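Long-range contacts in cycloalternan-forming enzyme (Listeria monocytogenes serovar 1/2a, PDB 5F7U), which belongs to glycoside hydrolase family 31, with a TIM-barrel domain and a C-terminal family 6 carbohydrate-binding module, and binds glycans at several sites: residues Gly946-Val951 with Glu974-Asp979; Asp970-Ala975 with Phe1044-Asp1049; Thr990-Tyr995 with Trp1026-Val1031; Ala1002-Tyr1007 with Ile1015-Thr1020. The protein carries 1 engineered substitution. One frame throughout, in Å; residues are numbered along the deposited sequence.

In the fold
All four contacts lie in the C-terminal family 6 carbohydrate-binding module, a beta sandwich. Interactions 1, 2 and 4 join neighbours of one five-stranded antiparallel sheet, from edge strand 947-949 across to edge strand 1011-1017; interaction 3 belongs to the other sheet. Interactions 1 and 2 are surface contacts, share Glu974 and Ala975, and each touches a glucose, interaction 1 relying on backbone bonds and a His947-Asp979 pair, interaction 2 on a phenylalanine ring under a turn. Interaction 4 is buried and mainly aliphatic, Arg1004 being the polar exception. In interaction 3, Met991 and Val993 pack on Phe1044 of interaction 2 between the sheets, while charged groups line the other face. Tyr995 OH bonds Pro1018 O, tying interaction 3 to 4.

Interaction 1: residues Gly946-Val951 with Glu974-Asp979; sequences GHLTNV and EAVEFD. With GLC (alpha-D-glucopyranose), chain B.
One edge of the five-stranded sheet in the family 6 carbohydrate-binding module is formed here, where the short strand 947-949 runs antiparallel to strand 975-979 and offers its outer backbone to a glucose. Two hydrogen-bonded pairs, His947 with Glu977 and Thr949 with Ala975, hold the strands; His947 N reaches Glu977 O at 2.8 Å. Leu948 sits between them in a non-hydrogen-bonded pair with Val976, so its N-H turns outward, and Leu948 N donates to O4 of the glucose of chain B at 2.7 Å, a nearly straight bond (164°). The ligand is therefore read by main chain at this point, with the leucine CB and CG close beside the same oxygen.

On the face of Leu948, its CD2 lies alongside Val976 CG1 at 3.9 Å, both side chains pointing the same way, and Val966 of strand 965-968 packs on the pair. Past the strand end, the extended Glu974 chain runs by the backbone of Asn950, while Asn950 ND2 bonds to Lys973 O. Val951 puts CG1 3.7 Å from Ala975 O.

The opposite face carries His947, Thr949, Ala975 and Glu977. With CG beside its own backbone N (chi1 -53°), His947 sends its ring along the strand, past Glu977 and on to Asp979. Glu977 OE2 instead accepts a hydrogen bond from Gln1041 NE2. The imidazole and carboxylate planes are steeply turned, 73° apart, yet the acceptor stays in the ring plane: His947 NE2 donates to the syn side of Asp979 OD2 at 2.8 Å.

Interaction 2: residues Asp970-Ala975 with Phe1044-Asp1049; sequences DAEKEA and FDFEAD. With GLC (alpha-D-glucopyranose), chain D.
Beyond a single antiparallel bridge between Ala975 and Asp1045, where the CA atoms come within 4.5 Å, the two chains part, and 970-975 folds into a type II beta turn from Ala971 to Glu974 that rests on the end of strand 1039-1045. Phe1046 N donates to Glu974 O at 3.1 Å, approaching nearly along the C=O axis. A little farther on, a water bridges the chains, accepting a hydrogen bond from Lys973 N and donating one to Phe1046 O, and Glu972 CA also leans on Phe1046 O at 3.3 Å.

The main side chain of the contact is Phe1046. With CG anti to its backbone N (chi1 -174°), the ring slides beneath the start of the turn and takes the peptide between Asp970 and Ala971 flat on one face: Asp970 C stands 3.6 Å above the plane over the ring centre, and Ala971 N lies over the same face nearer the rim. Arg1004 of strand 1002-1008 also packs against this phenylalanine.

In the beta sandwich of the family 6 module, this turn links strand 965-968 to strand 975-981, and the aromatic support lies directly beneath a glycan-binding residue. The CB of Asp970 points away from 1044-1049, and Asp970 OD2 comes within 3.3 Å of C2 of the glucose of chain D; Gly1053 and Glu1000 hydrogen-bond that sugar.

At the outer end, the extended Glu972 chain passes alongside Ala1048, its OE2 3.4 Å from Ala1048 CB. At the bridge, on the face that also carries His947 and Thr949, Asp1045 OD1 touches Ala975 CB at 3.4 Å.

Interaction 3: residues Thr990-Tyr995 with Trp1026-Val1031; sequences TMEVRY and WNTVEV
Strands 990-995 and 1027-1031 run antiparallel at 155°, their axes 4.5 Å apart, and are laced by six backbone hydrogen bonds in three pairs: Met991 with Val1031, Val993 with Val1029 and Tyr995 with Asn1027.

Met991, Val993, Val1029 and Val1031 share one face. Met991 bends at chi3 (66°), bringing CE to 4.0 Å from Val1031 CG1, while Val993 CG2 meets Val1031 CG2. This is the inward face of the second sheet of the family 6 beta sandwich: Phe1044 of the facing sheet packs on Met991 and Val993, and Ile1015 and Leu1017 cover the valines of 1026-1031. Tyr995 ends this row, its ring lying alongside Asn1027 and CE1 touching Val1029 CG2 at 3.7 Å. Asn1027 ND2 donates to Tyr995 OH at 3.0 Å, in the amide plane and almost straight; the hydroxyl is also bonded to Pro1018 O.

The other face is polar. Arg994, extended from CG to NE, lays its guanidinium over Trp1026, the planes 28° apart, in an off-centre cation-pi stack with CZ 4.3 Å from the centroid of the five-membered ring. A salt bridge from NH1 to Asp1057 fixes its far end, and a water joins NE to Thr1028 OG1. Thr1028 CG2 packs on Glu992 CB at 3.5 Å. The carboxylates of Glu992 and Glu1030 approach each other, but both form salt bridges to Lys1062.

Interaction 4: residues Ala1002-Tyr1007 with Ile1015-Thr1020; sequences ATRTVY and ITLPKT
A buried strand-to-strand contact within a beta hairpin, this one pairs strand 1002-1008 with strand 1011-1017 at an edge of the five-stranded sheet. Ala1002 and Leu1017 exchange backbone hydrogen bonds, both 2.8 Å between N and O. Arg1004 and Ile1015 form the next such pair, its two bonds unequal: Ile1015 N to Arg1004 O is 2.8 Å and nearly straight, whereas Arg1004 N to Ile1015 O stretches to 3.2 Å.

The side chains of Ala1002, Arg1004, Ile1015 and Leu1017 face the interior of the family 6 beta sandwich, where Ile1015 meets Val1031 and Leu1017 meets Val1029 of the opposing sheet. Ile1015 sets CG1 between its backbone N and carbonyl carbon (chi1 67°), close against Arg1004 O at 3.4 Å, while its CG2 touches Val1006 CG2 at 3.8 Å. Leu1017 CD1 reaches the aliphatic part of Arg1004, 4.0 Å from CG, the two side chains crossing at about a right angle.

Arg1004 then bends at chi2, turning its charged end back from the leucine. Its NH2 bonds Thr1003 O from above the carbonyl plane, NH1 bonds Ala1052 O, and the guanidinium makes a cation-pi contact with Phe969. Across the other face, Thr1003 CB rests 3.4 Å from Ile1015 O, and its hydroxyl bonds Asp1050.

Interaction 1: residues Gly946-Val951 with Glu974-Asp979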
# COMPACT_ATOMS: atom_id res chain seq x y z
N GLY A 946 -23.44 -26.06 6.21
CA GLY A 946 -23.35 -26.83 4.96
C GLY A 946 -24.18 -26.22 3.85
O GLY A 946 -24.91 -25.23 4.06
N HIS A 947 -24.06 -26.78 2.65
CA HIS A 947 -24.92 -26.42 1.51
C HIS A 947 -26.21 -27.20 1.64
O HIS A 947 -26.21 -28.43 1.59
CB HIS A 947 -24.23 -26.73 0.18
CG HIS A 947 -22.87 -26.12 0.05
ND1 HIS A 947 -22.67 -24.81 -0.33
CD2 HIS A 947 -21.63 -26.63 0.28
CE1 HIS A 947 -21.38 -24.54 -0.35
NE2 HIS A 947 -20.73 -25.63 0.01
N LEU A 948 -27.31 -26.48 1.83
CA LEU A 948 -28.58 -27.12 2.16
C LEU A 948 -29.56 -27.12 1.01
O LEU A 948 -29.72 -26.10 0.32
CB LEU A 948 -29.21 -26.44 3.39
CG LEU A 948 -28.34 -26.18 4.63
CD1 LEU A 948 -29.16 -25.49 5.71
CD2 LEU A 948 -27.75 -27.48 5.17
N THR A 949 -30.24 -28.24 0.81
CA THR A 949 -31.27 -28.37 -0.22
C THR A 949 -32.57 -28.84 0.41
O THR A 949 -32.63 -29.95 0.96
CB THR A 949 -30.84 -29.36 -1.31
OG1 THR A 949 -29.60 -28.91 -1.86
CG2 THR A 949 -31.89 -29.47 -2.43
N ASN A 950 -33.60 -27.98 0.32
CA ASN A 950 -34.96 -28.23 0.84
C ASN A 950 -35.00 -28.59 2.32
O ASN A 950 -35.81 -29.42 2.77
CB ASN A 950 -35.69 -29.32 0.01
CG ASN A 950 -35.80 -28.97 -1.45
OD1 ASN A 950 -36.08 -27.83 -1.81
ND2 ASN A 950 -35.60 -29.97 -2.31
N VAL A 951 -34.09 -27.98 3.08
CA VAL A 951 -33.92 -28.30 4.48
C VAL A 951 -33.47 -27.04 5.21
O VAL A 951 -32.76 -26.22 4.63
CB VAL A 951 -32.96 -29.53 4.68
CG1 VAL A 951 -31.49 -29.14 4.61
CG2 VAL A 951 -33.27 -30.23 5.98
N GLU A 974 -34.04 -33.81 -0.20
CA GLU A 974 -33.41 -33.01 0.85
C GLU A 974 -31.97 -33.47 1.01
O GLU A 974 -31.70 -34.68 1.04
CB GLU A 974 -34.18 -33.14 2.16
CG GLU A 974 -35.60 -32.57 2.07
CD GLU A 974 -36.34 -32.53 3.40
OE1 GLU A 974 -35.82 -33.05 4.41
OE2 GLU A 974 -37.45 -31.97 3.44
N ALA A 975 -31.06 -32.51 1.10
CA ALA A 975 -29.61 -32.80 1.16
C ALA A 975 -28.84 -31.79 2.01
O ALA A 975 -29.23 -30.62 2.11
CB ALA A 975 -29.03 -32.87 -0.24
N VAL A 976 -27.75 -32.27 2.62
CA VAL A 976 -26.77 -31.42 3.32
C VAL A 976 -25.41 -31.76 2.70
O VAL A 976 -24.98 -32.91 2.74
CB VAL A 976 -26.75 -31.68 4.86
CG1 VAL A 976 -25.77 -30.76 5.57
CG2 VAL A 976 -28.14 -31.49 5.47
N GLU A 977 -24.76 -30.76 2.11
CA GLU A 977 -23.47 -30.95 1.43
C GLU A 977 -22.36 -30.23 2.19
O GLU A 977 -22.49 -29.05 2.54
CB GLU A 977 -23.55 -30.49 -0.03
CG GLU A 977 -22.24 -30.61 -0.81
CD GLU A 977 -22.36 -30.35 -2.31
OE1 GLU A 977 -23.48 -30.18 -2.84
OE2 GLU A 977 -21.31 -30.31 -2.99
N PHE A 978 -21.27 -30.97 2.44
CA PHE A 978 -20.10 -30.46 3.15
C PHE A 978 -18.90 -30.40 2.21
O PHE A 978 -18.76 -31.24 1.29
CB PHE A 978 -19.70 -31.39 4.30
CG PHE A 978 -20.71 -31.49 5.42
CD1 PHE A 978 -21.77 -32.41 5.36
CD2 PHE A 978 -20.59 -30.71 6.57
CE1 PHE A 978 -22.69 -32.52 6.40
CE2 PHE A 978 -21.51 -30.82 7.62
CZ PHE A 978 -22.56 -31.73 7.53
N ASP A 979 -18.03 -29.44 2.47
CA ASP A 979 -16.74 -29.33 1.82
C ASP A 979 -15.73 -29.73 2.88
O ASP A 979 -15.53 -28.99 3.85
CB ASP A 979 -16.49 -27.88 1.38
CG ASP A 979 -17.51 -27.38 0.37
OD1 ASP A 979 -17.66 -28.00 -0.70
OD2 ASP A 979 -18.14 -26.32 0.63
C1 GLC B . -27.42 -19.58 1.75
C2 GLC B . -28.80 -20.24 1.96
C3 GLC B . -28.68 -21.71 2.36
C4 GLC B . -27.84 -22.49 1.35
C5 GLC B . -26.50 -21.81 0.99
C6 GLC B . -26.36 -21.69 -0.53
O2 GLC B . -29.60 -19.54 2.92
O3 GLC B . -29.98 -22.30 2.45
O4 GLC B . -27.58 -23.80 1.85
O5 GLC B . -26.32 -20.54 1.66
O6 GLC B . -25.01 -21.35 -0.89

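Interaction 2: residues Asp970-Ala975 with Phe1044-Asp1049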
# COMPACT_ATOMS: atom_id res chain seq x y z
N ASP A 970 -35.97 -35.13 6.39
CA ASP A 970 -36.69 -36.40 6.36
C ASP A 970 -37.57 -36.64 5.12
O ASP A 970 -38.51 -37.44 5.16
CB ASP A 970 -37.51 -36.55 7.63
CG ASP A 970 -38.66 -35.55 7.73
OD1 ASP A 970 -38.54 -34.41 7.22
OD2 ASP A 970 -39.69 -35.91 8.33
N ALA A 971 -37.25 -35.96 4.03
CA ALA A 971 -38.00 -36.12 2.78
C ALA A 971 -37.03 -36.26 1.62
O ALA A 971 -35.91 -35.75 1.69
CB ALA A 971 -38.96 -34.95 2.57
N GLU A 972 -37.46 -36.96 0.57
CA GLU A 972 -36.64 -37.10 -0.64
C GLU A 972 -36.29 -35.74 -1.24
O GLU A 972 -37.05 -34.77 -1.08
CB GLU A 972 -37.36 -37.96 -1.68
CG GLU A 972 -37.51 -39.41 -1.28
CD GLU A 972 -38.07 -40.26 -2.41
OE1 GLU A 972 -39.22 -40.70 -2.30
OE2 GLU A 972 -37.35 -40.48 -3.41
N LYS A 973 -35.13 -35.67 -1.89
CA LYS A 973 -34.57 -34.44 -2.49
C LYS A 973 -34.07 -33.40 -1.46
O LYS A 973 -33.70 -32.28 -1.81
CB LYS A 973 -35.53 -33.82 -3.54
CG LYS A 973 -35.88 -34.78 -4.68
CD LYS A 973 -36.66 -34.12 -5.81
CE LYS A 973 -35.76 -33.37 -6.79
NZ LYS A 973 -34.80 -34.23 -7.54
N GLU A 974 -34.04 -33.81 -0.20
CA GLU A 974 -33.41 -33.01 0.85
C GLU A 974 -31.97 -33.47 1.01
O GLU A 974 -31.70 -34.68 1.04
CB GLU A 974 -34.18 -33.14 2.16
CG GLU A 974 -35.60 -32.57 2.07
CD GLU A 974 -36.34 -32.53 3.40
OE1 GLU A 974 -35.82 -33.05 4.41
OE2 GLU A 974 -37.45 -31.97 3.44
N ALA A 975 -31.06 -32.51 1.10
CA ALA A 975 -29.61 -32.80 1.16
C ALA A 975 -28.84 -31.79 2.01
O ALA A 975 -29.23 -30.62 2.11
CB ALA A 975 -29.03 -32.87 -0.24
N PHE A 1044 -24.79 -35.66 2.26
CA PHE A 1044 -25.80 -36.46 2.94
C PHE A 1044 -27.12 -36.21 2.22
O PHE A 1044 -27.49 -35.07 1.96
CB PHE A 1044 -25.90 -36.04 4.41
CG PHE A 1044 -24.73 -36.45 5.24
CD1 PHE A 1044 -23.52 -35.74 5.19
CD2 PHE A 1044 -24.83 -37.54 6.10
CE1 PHE A 1044 -22.43 -36.13 5.97
CE2 PHE A 1044 -23.74 -37.93 6.89
CZ PHE A 1044 -22.54 -37.23 6.82
N ASP A 1045 -27.81 -37.30 1.90
CA ASP A 1045 -29.07 -37.31 1.16
C ASP A 1045 -30.13 -38.07 1.94
O ASP A 1045 -29.81 -39.00 2.67
CB ASP A 1045 -28.87 -38.09 -0.15
CG ASP A 1045 -28.87 -37.21 -1.35
OD1 ASP A 1045 -28.47 -36.02 -1.26
OD2 ASP A 1045 -29.28 -37.70 -2.42
N PHE A 1046 -31.40 -37.70 1.74
CA PHE A 1046 -32.51 -38.58 2.11
C PHE A 1046 -33.06 -39.11 0.80
O PHE A 1046 -33.64 -38.37 0.01
CB PHE A 1046 -33.58 -37.83 2.90
CG PHE A 1046 -34.68 -38.71 3.43
CD1 PHE A 1046 -35.70 -39.19 2.59
CD2 PHE A 1046 -34.72 -39.06 4.78
CE1 PHE A 1046 -36.72 -40.00 3.09
CE2 PHE A 1046 -35.74 -39.86 5.28
CZ PHE A 1046 -36.74 -40.33 4.44
N GLU A 1047 -32.87 -40.40 0.56
CA GLU A 1047 -33.34 -41.00 -0.68
C GLU A 1047 -34.55 -41.89 -0.43
O GLU A 1047 -35.03 -41.98 0.70
CB GLU A 1047 -32.21 -41.72 -1.39
CG GLU A 1047 -31.19 -40.71 -1.89
CD GLU A 1047 -30.08 -41.31 -2.71
OE1 GLU A 1047 -29.16 -40.53 -3.02
OE2 GLU A 1047 -30.10 -42.52 -3.03
N ALA A 1048 -35.06 -42.51 -1.50
CA ALA A 1048 -36.28 -43.31 -1.42
C ALA A 1048 -36.19 -44.48 -0.41
O ALA A 1048 -37.17 -44.79 0.26
CB ALA A 1048 -36.70 -43.81 -2.80
N ASP A 1049 -35.01 -45.09 -0.29
CA ASP A 1049 -34.81 -46.17 0.67
C ASP A 1049 -34.28 -45.69 2.04
O ASP A 1049 -33.76 -46.49 2.82
CB ASP A 1049 -33.93 -47.29 0.06
CG ASP A 1049 -32.51 -46.83 -0.27
OD1 ASP A 1049 -32.19 -45.61 -0.27
OD2 ASP A 1049 -31.68 -47.72 -0.55
C1 GLC D . -39.96 -35.67 11.74
C2 GLC D . -41.39 -35.81 11.20
C3 GLC D . -42.28 -36.58 12.19
C4 GLC D . -41.65 -37.92 12.59
C5 GLC D . -40.17 -37.76 13.00
C6 GLC D . -39.44 -39.10 13.15
O2 GLC D . -41.91 -34.51 10.91
O3 GLC D . -43.58 -36.78 11.63
O4 GLC D . -42.38 -38.51 13.67
O5 GLC D . -39.45 -36.98 12.02
O6 GLC D . -39.39 -39.79 11.90
O HOH W 1 -33.70 -38.14 -2.92

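Interaction 3: residues Thr990-Tyr995 with Trp1026-Val1031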
# COMPACT_ATOMS: atom_id res chain seq x y z
N THR A 990 -12.22 -41.85 9.84
CA THR A 990 -13.52 -42.04 10.46
C THR A 990 -14.27 -40.73 10.46
O THR A 990 -13.77 -39.72 10.94
CB THR A 990 -13.38 -42.54 11.91
OG1 THR A 990 -12.58 -43.73 11.92
CG2 THR A 990 -14.74 -42.84 12.49
N MET A 991 -15.48 -40.75 9.89
CA MET A 991 -16.36 -39.59 9.98
C MET A 991 -17.39 -39.81 11.11
O MET A 991 -18.21 -40.73 11.04
CB MET A 991 -17.05 -39.37 8.63
CG MET A 991 -18.05 -38.22 8.64
SD MET A 991 -18.75 -37.87 7.01
CE MET A 991 -19.70 -39.37 6.69
N GLU A 992 -17.30 -38.99 12.17
CA GLU A 992 -18.31 -38.97 13.23
C GLU A 992 -19.50 -38.17 12.75
O GLU A 992 -19.33 -37.06 12.25
CB GLU A 992 -17.79 -38.29 14.49
CG GLU A 992 -16.69 -39.02 15.24
CD GLU A 992 -16.36 -38.35 16.57
OE1 GLU A 992 -16.78 -37.19 16.80
OE2 GLU A 992 -15.68 -38.97 17.40
N VAL A 993 -20.69 -38.74 12.88
CA VAL A 993 -21.94 -38.05 12.53
C VAL A 993 -22.72 -37.87 13.83
O VAL A 993 -23.16 -38.86 14.43
CB VAL A 993 -22.77 -38.85 11.48
CG1 VAL A 993 -24.11 -38.14 11.21
CG2 VAL A 993 -21.98 -39.02 10.17
N ARG A 994 -22.89 -36.61 14.25
CA ARG A 994 -23.61 -36.29 15.48
C ARG A 994 -25.02 -35.82 15.17
O ARG A 994 -25.22 -34.87 14.42
CB ARG A 994 -22.85 -35.27 16.35
CG ARG A 994 -23.47 -35.07 17.73
CD ARG A 994 -22.54 -34.33 18.67
NE ARG A 994 -22.98 -34.38 20.07
CZ ARG A 994 -23.50 -33.35 20.74
NH1 ARG A 994 -23.68 -32.16 20.16
NH2 ARG A 994 -23.85 -33.51 22.02
N TYR A 995 -26.00 -36.49 15.78
CA TYR A 995 -27.39 -36.33 15.37
C TYR A 995 -28.30 -36.66 16.55
O TYR A 995 -27.86 -37.25 17.55
CB TYR A 995 -27.72 -37.30 14.22
CG TYR A 995 -27.78 -38.73 14.72
CD1 TYR A 995 -26.60 -39.44 15.00
CD2 TYR A 995 -29.00 -39.34 15.00
CE1 TYR A 995 -26.65 -40.73 15.52
CE2 TYR A 995 -29.06 -40.63 15.51
CZ TYR A 995 -27.88 -41.31 15.76
OH TYR A 995 -27.96 -42.57 16.27
N TRP A 1026 -28.30 -36.42 22.06
CA TRP A 1026 -27.45 -36.54 20.87
C TRP A 1026 -26.65 -37.84 20.93
O TRP A 1026 -26.32 -38.32 22.01
CB TRP A 1026 -26.49 -35.34 20.75
CG TRP A 1026 -27.20 -34.01 20.70
CD1 TRP A 1026 -27.46 -33.19 21.76
CD2 TRP A 1026 -27.75 -33.37 19.55
NE1 TRP A 1026 -28.14 -32.07 21.34
CE2 TRP A 1026 -28.33 -32.15 19.98
CE3 TRP A 1026 -27.81 -33.70 18.18
CZ2 TRP A 1026 -28.97 -31.26 19.10
CZ3 TRP A 1026 -28.45 -32.82 17.29
CH2 TRP A 1026 -29.02 -31.61 17.76
N ASN A 1027 -26.39 -38.41 19.76
CA ASN A 1027 -25.54 -39.59 19.63
C ASN A 1027 -24.59 -39.37 18.48
O ASN A 1027 -24.85 -38.54 17.60
CB ASN A 1027 -26.38 -40.85 19.39
CG ASN A 1027 -25.55 -42.12 19.34
OD1 ASN A 1027 -24.67 -42.33 20.18
ND2 ASN A 1027 -25.80 -42.96 18.35
N THR A 1028 -23.47 -40.10 18.50
CA THR A 1028 -22.50 -40.07 17.42
C THR A 1028 -22.33 -41.47 16.83
O THR A 1028 -22.20 -42.45 17.56
CB THR A 1028 -21.17 -39.46 17.91
OG1 THR A 1028 -21.39 -38.12 18.35
CG2 THR A 1028 -20.14 -39.43 16.81
N VAL A 1029 -22.39 -41.55 15.50
CA VAL A 1029 -22.16 -42.79 14.75
C VAL A 1029 -20.87 -42.59 13.96
O VAL A 1029 -20.65 -41.50 13.43
CB VAL A 1029 -23.36 -43.12 13.83
CG1 VAL A 1029 -23.01 -44.08 12.71
CG2 VAL A 1029 -24.52 -43.68 14.65
N GLU A 1030 -20.05 -43.63 13.90
CA GLU A 1030 -18.76 -43.58 13.21
C GLU A 1030 -18.87 -44.24 11.85
O GLU A 1030 -19.25 -45.41 11.75
CB GLU A 1030 -17.67 -44.22 14.08
CG GLU A 1030 -17.29 -43.35 15.30
CD GLU A 1030 -16.15 -43.90 16.15
OE1 GLU A 1030 -15.47 -44.86 15.72
OE2 GLU A 1030 -15.92 -43.38 17.26
N VAL A 1031 -18.56 -43.49 10.80
CA VAL A 1031 -18.73 -43.92 9.40
C VAL A 1031 -17.34 -43.98 8.74
O VAL A 1031 -16.63 -42.95 8.74
CB VAL A 1031 -19.65 -42.94 8.62
CG1 VAL A 1031 -19.83 -43.37 7.17
CG2 VAL A 1031 -21.00 -42.77 9.32
O HOH W 2 -22.79 -37.42 20.87

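Interaction 4: residues Ala1002-Tyr1007 with Ile1015-Thr1020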
# COMPACT_ATOMS: atom_id res chain seq x y z
N ALA A 1002 -33.06 -44.24 12.15
CA ALA A 1002 -33.06 -43.55 10.88
C ALA A 1002 -31.96 -44.08 9.99
O ALA A 1002 -31.01 -44.72 10.47
CB ALA A 1002 -32.88 -42.06 11.10
N THR A 1003 -32.10 -43.84 8.68
CA THR A 1003 -30.99 -44.03 7.73
C THR A 1003 -30.86 -42.82 6.82
O THR A 1003 -31.85 -42.16 6.48
CB THR A 1003 -31.12 -45.30 6.84
OG1 THR A 1003 -32.25 -45.16 5.97
CG2 THR A 1003 -31.28 -46.59 7.66
N ARG A 1004 -29.61 -42.54 6.44
CA ARG A 1004 -29.30 -41.53 5.42
C ARG A 1004 -28.28 -42.08 4.43
O ARG A 1004 -27.55 -43.03 4.74
CB ARG A 1004 -28.79 -40.23 6.04
CG ARG A 1004 -29.79 -39.46 6.89
CD ARG A 1004 -30.93 -38.87 6.07
NE ARG A 1004 -31.84 -38.08 6.91
CZ ARG A 1004 -32.79 -38.59 7.69
NH1 ARG A 1004 -33.56 -37.77 8.40
NH2 ARG A 1004 -32.99 -39.91 7.78
N THR A 1005 -28.24 -41.49 3.25
CA THR A 1005 -27.33 -41.92 2.21
C THR A 1005 -26.24 -40.86 2.14
O THR A 1005 -26.53 -39.66 2.21
CB THR A 1005 -28.08 -42.08 0.87
OG1 THR A 1005 -29.06 -43.11 1.01
CG2 THR A 1005 -27.14 -42.47 -0.25
N VAL A 1006 -24.99 -41.31 2.04
CA VAL A 1006 -23.84 -40.42 1.98
C VAL A 1006 -23.07 -40.69 0.68
O VAL A 1006 -22.91 -41.84 0.28
CB VAL A 1006 -22.89 -40.61 3.19
CG1 VAL A 1006 -21.91 -39.43 3.29
CG2 VAL A 1006 -23.69 -40.70 4.48
N TYR A 1007 -22.61 -39.61 0.04
CA TYR A 1007 -21.74 -39.70 -1.13
C TYR A 1007 -20.44 -39.01 -0.76
O TYR A 1007 -20.44 -37.85 -0.34
CB TYR A 1007 -22.36 -38.99 -2.33
CG TYR A 1007 -23.63 -39.65 -2.83
CD1 TYR A 1007 -24.86 -39.39 -2.23
CD2 TYR A 1007 -23.58 -40.53 -3.91
CE1 TYR A 1007 -26.03 -39.99 -2.71
CE2 TYR A 1007 -24.74 -41.13 -4.40
CZ TYR A 1007 -25.95 -40.86 -3.80
OH TYR A 1007 -27.09 -41.46 -4.29
N ILE A 1015 -25.95 -45.13 5.78
CA ILE A 1015 -25.56 -45.14 7.19
C ILE A 1015 -26.79 -45.31 8.07
O ILE A 1015 -27.87 -44.83 7.73
CB ILE A 1015 -24.76 -43.88 7.61
CG1 ILE A 1015 -25.62 -42.61 7.56
CG2 ILE A 1015 -23.51 -43.75 6.73
CD1 ILE A 1015 -24.95 -41.35 8.09
N THR A 1016 -26.59 -45.99 9.19
CA THR A 1016 -27.65 -46.28 10.16
C THR A 1016 -27.46 -45.39 11.36
O THR A 1016 -26.36 -45.31 11.93
CB THR A 1016 -27.62 -47.75 10.58
OG1 THR A 1016 -27.96 -48.55 9.46
CG2 THR A 1016 -28.64 -48.02 11.69
N LEU A 1017 -28.53 -44.70 11.73
CA LEU A 1017 -28.51 -43.77 12.82
C LEU A 1017 -29.55 -44.23 13.84
O LEU A 1017 -30.73 -43.90 13.70
CB LEU A 1017 -28.82 -42.37 12.30
CG LEU A 1017 -27.88 -41.86 11.21
CD1 LEU A 1017 -28.48 -40.67 10.47
CD2 LEU A 1017 -26.52 -41.53 11.82
N PRO A 1018 -29.13 -45.03 14.85
CA PRO A 1018 -30.09 -45.56 15.84
C PRO A 1018 -30.88 -44.50 16.60
O PRO A 1018 -30.39 -43.38 16.80
CB PRO A 1018 -29.20 -46.34 16.82
CG PRO A 1018 -27.97 -46.67 16.04
CD PRO A 1018 -27.76 -45.53 15.09
N LYS A 1019 -32.09 -44.86 17.02
CA LYS A 1019 -32.94 -44.01 17.85
C LYS A 1019 -32.16 -43.49 19.06
O LYS A 1019 -31.39 -44.24 19.68
CB LYS A 1019 -34.17 -44.80 18.32
CG LYS A 1019 -35.23 -44.00 19.06
CD LYS A 1019 -36.25 -44.93 19.74
CE LYS A 1019 -37.29 -44.16 20.56
NZ LYS A 1019 -36.71 -43.50 21.79
N THR A 1020 -32.35 -42.21 19.38
CA THR A 1020 -31.89 -41.64 20.64
C THR A 1020 -33.08 -41.61 21.62
O THR A 1020 -34.23 -41.64 21.18
CB THR A 1020 -31.30 -40.21 20.47
OG1 THR A 1020 -32.27 -39.36 19.84
CG2 THR A 1020 -30.03 -40.24 19.62